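Oligopeptide-binding protein AppA (Bacillus subtilis, PDB 1XOC) binds oligopeptides, including tetra- and pentapeptides and a nonapeptide, as the extracellular receptor of an ABC permease that supports sporulation and competence. Local coordinates at residues N50-L63 / K503-K515. Numbering follows the deposited sequence.
Sequences NMLYSFLTKTDEKL and KYHPKRDLYNIEK
His505 reaches the end of strand 57-59 with both ring nitrogens in use. Its NE2 donates to Thr59 O (2.9 Å, N-H...O 155°), the acceptor lying near the ring plane but the donor standing well above the carbonyl plane, while ND1 accepts from Lys507 N. These two bonds fix the rotation of the imidazole, which packs tightly on Tyr511, its CD2 3.4 Å above the plane of that ring and offset toward the rim. Asn512 CG lies over the opposite face, also offset toward the rim. Apolar contacts at ordinary van der Waals distance continue at both ends: Met51 CG meets Ile513 CG2 at 3.9 Å and its CE touches Leu510 CD1, and Leu63 CD2 rests on Pro506 CG. The solvent side is looser and largely polar. The extended start of Lys58 (CG anti to the backbone N, chi1 180°) carries the chain past Tyr511 CE1 before a bend at chi3 brings NZ to Asn512 OD1, in the carbonyl plane (2.8 Å). Its salt bridge to Glu514 OE2 is wider, 3.5 Å between NZ and OE2, and two waters link the same atoms. Further out, a water joins Glu61 OE2 to Tyr511 OH, and Glu61 OE1 forms a long salt bridge with Lys503 NZ (3.9 Å). Lys507 NZ and Thr59 contact the bound peptide's backbone, so this join between an edge strand and the C-terminal loop borders the ligand site of a family 5 solute-binding protein.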
loop_
_atom_site.group_PDB
_atom_site.type_symbol
_atom_site.label_atom_id
_atom_site.label_comp_id
_atom_site.label_asym_id
_atom_site.label_seq_id
_atom_site.Cartn_x
_atom_site.Cartn_y
_atom_site.Cartn_z
ATOM N N ASN A 50 -6.748 3.975 10.136
ATOM C CA ASN A 50 -5.980 3.577 11.328
ATOM C C ASN A 50 -6.114 4.558 12.489
ATOM O O ASN A 50 -5.757 4.211 13.627
ATOM C CB ASN A 50 -4.529 3.262 10.968
ATOM C CG ASN A 50 -4.403 1.868 10.390
ATOM O OD1 ASN A 50 -4.738 1.618 9.231
ATOM N ND2 ASN A 50 -4.020 0.940 11.224
ATOM N N MET A 51 -6.611 5.769 12.234
ATOM C CA MET A 51 -6.937 6.734 13.293
ATOM C C MET A 51 -8.369 6.610 13.749
ATOM O O MET A 51 -8.672 6.825 14.915
ATOM C CB MET A 51 -6.640 8.174 12.847
ATOM C CG MET A 51 -5.157 8.429 12.787
ATOM S SD MET A 51 -4.671 10.131 12.425
ATOM C CE MET A 51 -5.125 10.223 10.707
ATOM N N LEU A 52 -9.284 6.331 12.812
ATOM C CA LEU A 52 -10.730 6.237 13.150
ATOM C C LEU A 52 -11.191 4.950 13.826
ATOM O O LEU A 52 -12.176 4.976 14.568
ATOM C CB LEU A 52 -11.604 6.401 11.891
ATOM C CG LEU A 52 -11.598 7.739 11.165
ATOM C CD1 LEU A 52 -12.276 7.681 9.838
ATOM C CD2 LEU A 52 -12.229 8.738 12.072
ATOM N N TYR A 53 -10.557 3.812 13.484
ATOM C CA TYR A 53 -11.060 2.494 13.826
ATOM C C TYR A 53 -10.091 1.776 14.715
ATOM O O TYR A 53 -8.934 2.191 14.855
ATOM C CB TYR A 53 -11.282 1.671 12.544
ATOM C CG TYR A 53 -12.271 2.304 11.615
ATOM C CD1 TYR A 53 -13.604 2.418 11.988
ATOM C CD2 TYR A 53 -11.885 2.725 10.371
ATOM C CE1 TYR A 53 -14.536 3.011 11.158
ATOM C CE2 TYR A 53 -12.801 3.309 9.535
ATOM C CZ TYR A 53 -14.106 3.433 9.931
ATOM O OH TYR A 53 -15.009 4.014 9.033
ATOM N N SER A 54 -10.568 0.662 15.261
ATOM C CA SER A 54 -9.750 -0.295 15.973
ATOM C C SER A 54 -9.689 -1.620 15.191
ATOM O O SER A 54 -10.562 -1.929 14.370
ATOM C CB SER A 54 -10.305 -0.554 17.357
ATOM O OG SER A 54 -10.378 0.629 18.129
ATOM N N PHE A 55 -8.675 -2.406 15.576
ATOM C CA PHE A 55 -8.283 -3.651 14.920
ATOM C C PHE A 55 -7.955 -4.669 16.008
ATOM O O PHE A 55 -7.428 -4.323 17.066
ATOM C CB PHE A 55 -7.036 -3.398 14.057
ATOM C CG PHE A 55 -7.247 -2.269 13.024
ATOM C CD1 PHE A 55 -7.513 -2.533 11.673
ATOM C CD2 PHE A 55 -7.156 -0.956 13.432
ATOM C CE1 PHE A 55 -7.742 -1.457 10.785
ATOM C CE2 PHE A 55 -7.397 0.094 12.514
ATOM C CZ PHE A 55 -7.650 -0.175 11.250
ATOM N N LEU A 56 -8.238 -5.935 15.733
ATOM C CA LEU A 56 -7.997 -6.961 16.708
ATOM C C LEU A 56 -6.512 -7.022 17.098
ATOM O O LEU A 56 -6.151 -7.267 18.265
ATOM C CB LEU A 56 -8.468 -8.328 16.191
ATOM C CG LEU A 56 -9.996 -8.446 16.187
ATOM C CD1 LEU A 56 -10.442 -9.731 15.473
ATOM C CD2 LEU A 56 -10.622 -8.300 17.571
ATOM N N THR A 57 -5.625 -6.845 16.125
ATOM C CA THR A 57 -4.175 -6.847 16.351
ATOM C C THR A 57 -3.544 -5.639 15.701
ATOM O O THR A 57 -4.208 -4.928 14.924
ATOM C CB THR A 57 -3.489 -8.085 15.769
ATOM O OG1 THR A 57 -3.773 -8.127 14.357
ATOM C CG2 THR A 57 -3.954 -9.371 16.466
ATOM N N LYS A 58 -2.269 -5.424 15.932
ATOM C CA LYS A 58 -1.508 -4.310 15.396
ATOM C C LYS A 58 -0.080 -4.777 15.223
ATOM O O LYS A 58 0.479 -5.411 16.120
ATOM C CB LYS A 58 -1.563 -3.141 16.385
ATOM C CG LYS A 58 -0.836 -1.904 16.015
ATOM C CD LYS A 58 -0.887 -0.890 17.189
ATOM C CE LYS A 58 -2.090 0.017 17.160
ATOM N NZ LYS A 58 -2.136 0.924 18.376
ATOM N N THR A 59 0.518 -4.493 14.077
ATOM C CA THR A 59 1.898 -4.857 13.821
ATOM C C THR A 59 2.775 -3.674 14.194
ATOM O O THR A 59 2.554 -2.533 13.724
ATOM C CB THR A 59 2.111 -5.351 12.374
ATOM O OG1 THR A 59 1.397 -6.584 12.199
ATOM C CG2 THR A 59 3.545 -5.567 12.046
ATOM N N ASP A 60 3.724 -3.925 15.094
ATOM C CA ASP A 60 4.515 -2.856 15.656
ATOM C C ASP A 60 5.707 -2.478 14.780
ATOM O O ASP A 60 5.876 -3.004 13.666
ATOM C CB ASP A 60 4.892 -3.164 17.103
ATOM C CG ASP A 60 5.960 -4.184 17.223
ATOM O OD1 ASP A 60 6.539 -4.579 16.193
ATOM O OD2 ASP A 60 6.283 -4.606 18.377
ATOM N N GLU A 61 6.486 -1.510 15.255
ATOM C CA GLU A 61 7.603 -0.975 14.465
ATOM C C GLU A 61 8.725 -1.973 14.177
ATOM O O GLU A 61 9.543 -1.748 13.280
ATOM C CB GLU A 61 8.165 0.295 15.103
ATOM C CG GLU A 61 8.980 0.089 16.359
ATOM C CD GLU A 61 8.159 -0.166 17.624
ATOM O OE1 GLU A 61 8.794 -0.301 18.687
ATOM O OE2 GLU A 61 6.905 -0.219 17.587
ATOM N N LYS A 62 8.753 -3.084 14.921
ATOM C CA LYS A 62 9.660 -4.208 14.643
ATOM C C LYS A 62 8.999 -5.307 13.790
ATOM O O LYS A 62 9.605 -6.330 13.493
ATOM C CB LYS A 62 10.197 -4.791 15.944
ATOM C CG LYS A 62 10.758 -3.737 16.884
ATOM C CD LYS A 62 11.718 -4.349 17.886
ATOM C CE LYS A 62 13.139 -4.554 17.297
ATOM N NZ LYS A 62 14.070 -5.402 18.148
ATOM N N LEU A 63 7.770 -5.057 13.359
ATOM C CA LEU A 63 7.002 -5.933 12.497
ATOM C C LEU A 63 6.550 -7.209 13.221
ATOM O O LEU A 63 6.397 -8.290 12.626
ATOM C CB LEU A 63 7.727 -6.197 11.169
ATOM C CG LEU A 63 8.159 -4.883 10.469
ATOM C CD1 LEU A 63 8.901 -5.193 9.187
ATOM C CD2 LEU A 63 7.003 -3.906 10.227
ATOM N N LYS A 503 7.833 6.823 17.364
ATOM C CA LYS A 503 8.677 5.699 16.973
ATOM C C LYS A 503 8.499 5.514 15.471
ATOM O O LYS A 503 7.358 5.561 14.966
ATOM C CB LYS A 503 8.225 4.423 17.677
ATOM C CG LYS A 503 8.436 4.411 19.183
ATOM C CD LYS A 503 7.761 3.167 19.812
ATOM C CE LYS A 503 7.973 3.060 21.312
ATOM N NZ LYS A 503 7.633 1.665 21.790
ATOM N N TYR A 504 9.626 5.348 14.781
ATOM C CA TYR A 504 9.596 5.146 13.340
ATOM C C TYR A 504 9.017 3.764 13.014
ATOM O O TYR A 504 9.509 2.751 13.490
ATOM C CB TYR A 504 10.981 5.286 12.708
ATOM C CG TYR A 504 10.915 4.992 11.220
ATOM C CD1 TYR A 504 10.455 5.946 10.331
ATOM C CD2 TYR A 504 11.250 3.746 10.715
ATOM C CE1 TYR A 504 10.345 5.669 8.975
ATOM C CE2 TYR A 504 11.137 3.462 9.346
ATOM C CZ TYR A 504 10.682 4.431 8.500
ATOM O OH TYR A 504 10.570 4.169 7.163
ATOM N N HIS A 505 7.987 3.760 12.179
ATOM C CA HIS A 505 7.353 2.561 11.657
ATOM C C HIS A 505 7.494 2.573 10.133
ATOM O O HIS A 505 7.120 3.580 9.475
ATOM C CB HIS A 505 5.896 2.514 12.084
ATOM C CG HIS A 505 5.229 1.175 11.915
ATOM N ND1 HIS A 505 4.964 0.605 10.688
ATOM C CD2 HIS A 505 4.735 0.320 12.839
ATOM C CE1 HIS A 505 4.359 -0.562 10.873
ATOM N NE2 HIS A 505 4.230 -0.766 12.178
ATOM N N PRO A 506 8.001 1.489 9.532
ATOM C CA PRO A 506 8.314 1.533 8.095
ATOM C C PRO A 506 7.122 1.463 7.133
ATOM O O PRO A 506 7.297 1.740 5.919
ATOM C CB PRO A 506 9.250 0.338 7.925
ATOM C CG PRO A 506 8.779 -0.620 8.941
ATOM C CD PRO A 506 8.472 0.222 10.142
ATOM N N LYS A 507 5.947 1.142 7.669
ATOM C CA LYS A 507 4.725 1.031 6.898
ATOM C C LYS A 507 3.653 2.069 7.250
ATOM O O LYS A 507 3.003 2.659 6.346
ATOM C CB LYS A 507 4.160 -0.386 7.035
ATOM C CG LYS A 507 2.903 -0.570 6.164
ATOM C CD LYS A 507 2.335 -1.978 6.208
ATOM C CE LYS A 507 0.975 -2.053 5.485
ATOM N NZ LYS A 507 1.125 -1.959 4.024
ATOM N N ARG A 508 3.430 2.289 8.539
ATOM C CA ARG A 508 2.419 3.247 8.998
ATOM C C ARG A 508 3.054 4.559 9.454
ATOM O O ARG A 508 3.615 4.634 10.560
ATOM C CB ARG A 508 1.569 2.663 10.127
ATOM C CG ARG A 508 0.618 1.587 9.754
ATOM C CD ARG A 508 -0.798 2.127 9.537
ATOM N NE ARG A 508 -0.899 3.008 8.385
ATOM C CZ ARG A 508 -0.882 2.599 7.122
ATOM N NH1 ARG A 508 -0.779 1.306 6.842
ATOM N NH2 ARG A 508 -0.968 3.482 6.135
ATOM N N ASP A 509 2.967 5.595 8.619
ATOM C CA ASP A 509 3.624 6.881 8.905
ATOM C C ASP A 509 3.143 7.508 10.194
ATOM O O ASP A 509 3.897 8.184 10.868
ATOM C CB ASP A 509 3.426 7.892 7.750
ATOM C CG ASP A 509 4.311 7.605 6.582
ATOM O OD1 ASP A 509 5.085 6.599 6.628
ATOM O OD2 ASP A 509 4.268 8.408 5.616
ATOM N N LEU A 510 1.883 7.266 10.503
ATOM C CA LEU A 510 1.250 7.829 11.696
ATOM C C LEU A 510 1.054 6.754 12.765
ATOM O O LEU A 510 0.185 6.863 13.613
ATOM C CB LEU A 510 -0.074 8.489 11.323
ATOM C CG LEU A 510 0.018 9.534 10.186
ATOM C CD1 LEU A 510 -1.335 10.170 9.856
ATOM C CD2 LEU A 510 1.032 10.625 10.539
ATOM N N TYR A 511 1.932 5.753 12.788
ATOM C CA TYR A 511 1.823 4.696 13.769
ATOM C C TYR A 511 1.757 5.267 15.185
ATOM O O TYR A 511 2.633 6.004 15.586
ATOM C CB TYR A 511 3.004 3.737 13.664
ATOM C CG TYR A 511 3.013 2.612 14.705
ATOM C CD1 TYR A 511 2.078 1.587 14.657
ATOM C CD2 TYR A 511 3.940 2.592 15.721
ATOM C CE1 TYR A 511 2.094 0.550 15.610
ATOM C CE2 TYR A 511 3.937 1.585 16.668
ATOM C CZ TYR A 511 2.991 0.581 16.597
ATOM O OH TYR A 511 2.948 -0.435 17.527
ATOM N N ASN A 512 0.745 4.860 15.941
ATOM C CA ASN A 512 0.613 5.213 17.369
ATOM C C ASN A 512 0.644 6.722 17.640
ATOM O O ASN A 512 1.093 7.186 18.697
ATOM C CB ASN A 512 1.604 4.443 18.221
ATOM C CG ASN A 512 1.056 3.115 18.676
ATOM O OD1 ASN A 512 0.021 2.630 18.176
ATOM N ND2 ASN A 512 1.754 2.491 19.605
ATOM N N ILE A 513 0.099 7.469 16.689
ATOM C CA ILE A 513 -0.055 8.933 16.789
ATOM C C ILE A 513 -0.783 9.356 18.074
ATOM O O ILE A 513 -0.502 10.438 18.618
ATOM C CB ILE A 513 -0.693 9.532 15.491
ATOM C CG1 ILE A 513 -0.736 11.066 15.591
ATOM C CG2 ILE A 513 -2.050 8.903 15.160
ATOM C CD1 ILE A 513 -0.943 11.731 14.256
ATOM N N GLU A 514 -1.651 8.485 18.588
ATOM C CA GLU A 514 -2.306 8.746 19.890
ATOM C C GLU A 514 -1.348 8.821 21.070
ATOM O O GLU A 514 -1.734 9.285 22.149
ATOM C CB GLU A 514 -3.398 7.706 20.149
ATOM C CG GLU A 514 -2.935 6.266 20.150
ATOM C CD GLU A 514 -2.921 5.562 18.766
ATOM O OE1 GLU A 514 -2.824 6.189 17.668
ATOM O OE2 GLU A 514 -3.018 4.326 18.795
ATOM N N LYS A 515 -0.106 8.359 20.886
ATOM C CA LYS A 515 0.877 8.378 21.937
ATOM C C LYS A 515 1.907 9.494 21.782
ATOM O O LYS A 515 2.772 9.659 22.633
ATOM C CB LYS A 515 1.665 7.061 21.960
ATOM C CG LYS A 515 0.866 5.761 21.961
ATOM C CD LYS A 515 -0.108 5.656 23.078
ATOM C CE LYS A 515 -0.960 4.405 22.906
ATOM N NZ LYS A 515 -2.038 4.322 23.929
HETATM O O HOH W 1 -3.966 5.949 15.213
HETATM O O HOH W 2 -3.886 2.366 20.338
HETATM O O HOH W 3 -3.334 2.892 16.613
HETATM O O HOH W 4 4.686 -0.384 19.486
HETATM O O HOH W 5 7.686 -0.776 20.763
#